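Local coordinates for protease Do-like 1, chloroplastic (Arabidopsis thaliana, PDB 3QO6), which acts as a serine protease of the chloroplast, required at high temperature, that may degrade damaged proteins and can degrade beta-casein, at residues 233-238 with 284-289. Numbering follows the deposited sequence.
Sequences PILGIK and DIITSV
I286 meets I237 and L235 through a single methyl, and its branch can be followed atom by atom. CB stays back from the other segment, 5.8 Å from CD1 of I237. CG1 stands beside the backbone N and anti to the carbonyl carbon (chi1 -54°), which carries the branch off the strand; it comes within 4.7 Å of I237 CD1, still short of contact. With chi2 extended at 171°, CD1 then completes the crossing. It meets CD1 of I237 tip to tip at 3.4 Å, a close approach for two methyls, and also lies near CD1 of L235 at 4.4 Å. The two opposing methyls are themselves 4.4 Å apart, L235 CD1 to I237 CD1, so the three ends form a small triangle with the I286 methyl as one corner.

No hydrogen bond joins 233-238 to 284-289, and the nearest alpha carbons, CA of I237 and CA of D284, are 10.6 Å apart. The segments therefore are not neighbouring strands; side chains bridge them across the domain interior. All three touching residues are buried. V255 of strand 253-257 packs on both I237 and I286, while V328 of strand 326-332 meets L235.

G236, lying between the two hydrophobic residues, has a positive phi (81°), in the left-handed region that glycine enters readily. The backbones of L235, G236 and I237 hydrogen-bond a bound peptide. Hydrophobic residues flanking a glycine, with peptide bound along their backbone and their side chains turned into the core, characterise the carboxylate-binding loop of a PDZ domain, here packed on the central strand 285-289.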
ATOM      1  N   PRO B 233      28.855  28.206  18.200  1.00 74.06           N
ATOM      2  CA  PRO B 233      28.457  29.560  17.782  1.00 71.76           C
ATOM      3  C   PRO B 233      27.206  29.638  16.907  1.00 69.33           C
ATOM      4  O   PRO B 233      26.890  28.700  16.195  1.00 70.26           O
ATOM      5  CB  PRO B 233      29.682  30.039  17.018  1.00 73.90           C
ATOM      6  CG  PRO B 233      30.120  28.730  16.311  1.00 74.00           C
ATOM      7  CD  PRO B 233      29.997  27.703  17.410  1.00 70.65           C
ATOM      8  N   ILE B 234      26.504  30.763  16.960  1.00 66.40           N
ATOM      9  CA  ILE B 234      25.346  30.956  16.111  1.00 65.52           C
ATOM     10  C   ILE B 234      25.301  32.371  15.610  1.00 65.39           C
ATOM     11  O   ILE B 234      25.814  33.269  16.268  1.00 66.37           O
ATOM     12  CB  ILE B 234      24.035  30.702  16.816  1.00 61.93           C
ATOM     13  CG1 ILE B 234      23.789  31.790  17.856  1.00 61.49           C
ATOM     14  CG2 ILE B 234      24.044  29.325  17.391  1.00 59.89           C
ATOM     15  CD1 ILE B 234      22.367  31.745  18.406  1.00 60.32           C
ATOM     16  N   LEU B 235      24.669  32.554  14.450  1.00 66.57           N
ATOM     17  CA  LEU B 235      24.507  33.869  13.820  1.00 67.26           C
ATOM     18  C   LEU B 235      23.209  34.420  14.320  1.00 68.73           C
ATOM     19  O   LEU B 235      22.972  35.629  14.312  1.00 68.72           O
ATOM     20  CB  LEU B 235      24.380  33.730  12.314  1.00 68.99           C
ATOM     21  CG  LEU B 235      25.473  34.251  11.390  1.00 68.01           C
ATOM     22  CD1 LEU B 235      25.030  33.979   9.966  1.00 69.38           C
ATOM     23  CD2 LEU B 235      25.694  35.731  11.579  1.00 64.46           C
ATOM     24  N   GLY B 236      22.348  33.504  14.741  1.00 69.50           N
ATOM     25  CA  GLY B 236      21.063  33.922  15.235  1.00 70.29           C
ATOM     26  C   GLY B 236      20.062  34.196  14.124  1.00 73.50           C
ATOM     27  O   GLY B 236      19.310  35.174  14.198  1.00 71.76           O
ATOM     28  N   ILE B 237      20.062  33.367  13.074  1.00 74.94           N
ATOM     29  CA  ILE B 237      19.067  33.542  12.004  1.00 75.60           C
ATOM     30  C   ILE B 237      18.393  32.233  11.593  1.00 75.14           C
ATOM     31  O   ILE B 237      19.003  31.164  11.641  1.00 71.57           O
ATOM     32  CB  ILE B 237      19.663  34.167  10.722  1.00 72.96           C
ATOM     33  CG1 ILE B 237      20.536  33.160   9.995  1.00 75.22           C
ATOM     34  CG2 ILE B 237      20.526  35.344  11.071  1.00 77.15           C
ATOM     35  CD1 ILE B 237      20.907  33.618   8.621  1.00 76.17           C
ATOM     36  N   LYS B 238      17.110  32.325  11.240  1.00 79.88           N
ATOM     37  CA  LYS B 238      16.351  31.176  10.725  1.00 80.63           C
ATOM     38  C   LYS B 238      16.251  31.489   9.248  1.00 78.28           C
ATOM     39  O   LYS B 238      15.752  32.535   8.877  1.00 76.37           O
ATOM     40  CB  LYS B 238      14.939  31.093  11.303  1.00 80.25           C
ATOM     41  CG  LYS B 238      14.852  30.339  12.614  1.00 87.73           C
ATOM     42  CD  LYS B 238      13.440  30.370  13.176  1.00 96.49           C
ATOM     43  CE  LYS B 238      13.329  29.739  14.574  1.00 99.38           C
ATOM     44  NZ  LYS B 238      11.910  29.789  15.082  1.00 99.22           N
ATOM     45  N   ASP B 284      17.175  40.220   4.375  1.00 83.67           N
ATOM     46  CA  ASP B 284      18.488  40.203   3.748  1.00 83.64           C
ATOM     47  C   ASP B 284      18.812  38.846   3.122  1.00 79.46           C
ATOM     48  O   ASP B 284      18.247  37.825   3.491  1.00 77.52           O
ATOM     49  CB  ASP B 284      19.576  40.574   4.769  1.00 86.35           C
ATOM     50  CG  ASP B 284      19.378  41.959   5.351  1.00 90.66           C
ATOM     51  OD1 ASP B 284      18.707  42.782   4.697  1.00 86.26           O
ATOM     52  OD2 ASP B 284      19.895  42.223   6.457  1.00 92.79           O
ATOM     53  N   ILE B 285      19.720  38.847   2.160  1.00 76.85           N
ATOM     54  CA  ILE B 285      20.133  37.615   1.524  1.00 76.57           C
ATOM     55  C   ILE B 285      21.637  37.507   1.702  1.00 79.93           C
ATOM     56  O   ILE B 285      22.377  38.367   1.249  1.00 81.25           O
ATOM     57  CB  ILE B 285      19.809  37.603   0.036  1.00 72.13           C
ATOM     58  CG1 ILE B 285      18.316  37.742  -0.171  1.00 72.64           C
ATOM     59  CG2 ILE B 285      20.266  36.310  -0.569  1.00 65.77           C
ATOM     60  CD1 ILE B 285      17.960  37.958  -1.595  1.00 75.53           C
ATOM     61  N   ILE B 286      22.082  36.452   2.373  1.00 81.17           N
ATOM     62  CA  ILE B 286      23.494  36.269   2.619  1.00 82.67           C
ATOM     63  C   ILE B 286      24.107  35.664   1.377  1.00 85.28           C
ATOM     64  O   ILE B 286      23.696  34.590   0.936  1.00 85.74           O
ATOM     65  CB  ILE B 286      23.716  35.356   3.832  1.00 83.88           C
ATOM     66  CG1 ILE B 286      22.941  35.915   5.023  1.00 81.56           C
ATOM     67  CG2 ILE B 286      25.203  35.254   4.158  1.00 79.76           C
ATOM     68  CD1 ILE B 286      22.905  34.996   6.206  1.00 82.26           C
ATOM     69  N   THR B 287      25.086  36.371   0.819  1.00 85.76           N
ATOM     70  CA  THR B 287      25.767  35.954  -0.396  1.00 88.70           C
ATOM     71  C   THR B 287      27.207  35.559  -0.088  1.00 92.12           C
ATOM     72  O   THR B 287      27.867  34.866  -0.868  1.00 92.31           O
ATOM     73  CB  THR B 287      25.737  37.098  -1.444  1.00 88.39           C
ATOM     74  OG1 THR B 287      26.477  38.229  -0.959  1.00 85.33           O
ATOM     75  CG2 THR B 287      24.285  37.537  -1.701  1.00 84.25           C
ATOM     76  N   SER B 288      27.687  36.001   1.066  1.00 94.52           N
ATOM     77  CA  SER B 288      29.037  35.684   1.490  1.00 97.63           C
ATOM     78  C   SER B 288      29.186  35.946   2.980  1.00101.00           C
ATOM     79  O   SER B 288      28.472  36.768   3.566  1.00101.33           O
ATOM     80  CB  SER B 288      30.059  36.532   0.730  1.00 98.50           C
ATOM     81  OG  SER B 288      30.268  37.783   1.372  1.00 98.61           O
ATOM     82  N   VAL B 289      30.115  35.221   3.589  1.00103.94           N
ATOM     83  CA  VAL B 289      30.407  35.360   5.004  1.00105.87           C
ATOM     84  C   VAL B 289      31.930  35.444   5.019  1.00107.87           C
ATOM     85  O   VAL B 289      32.609  34.572   4.468  1.00107.25           O
ATOM     86  CB  VAL B 289      29.903  34.143   5.788  1.00104.31           C
ATOM     87  CG1 VAL B 289      30.683  32.912   5.391  1.00107.54           C
ATOM     88  CG2 VAL B 289      30.016  34.400   7.256  1.00102.23           C
TER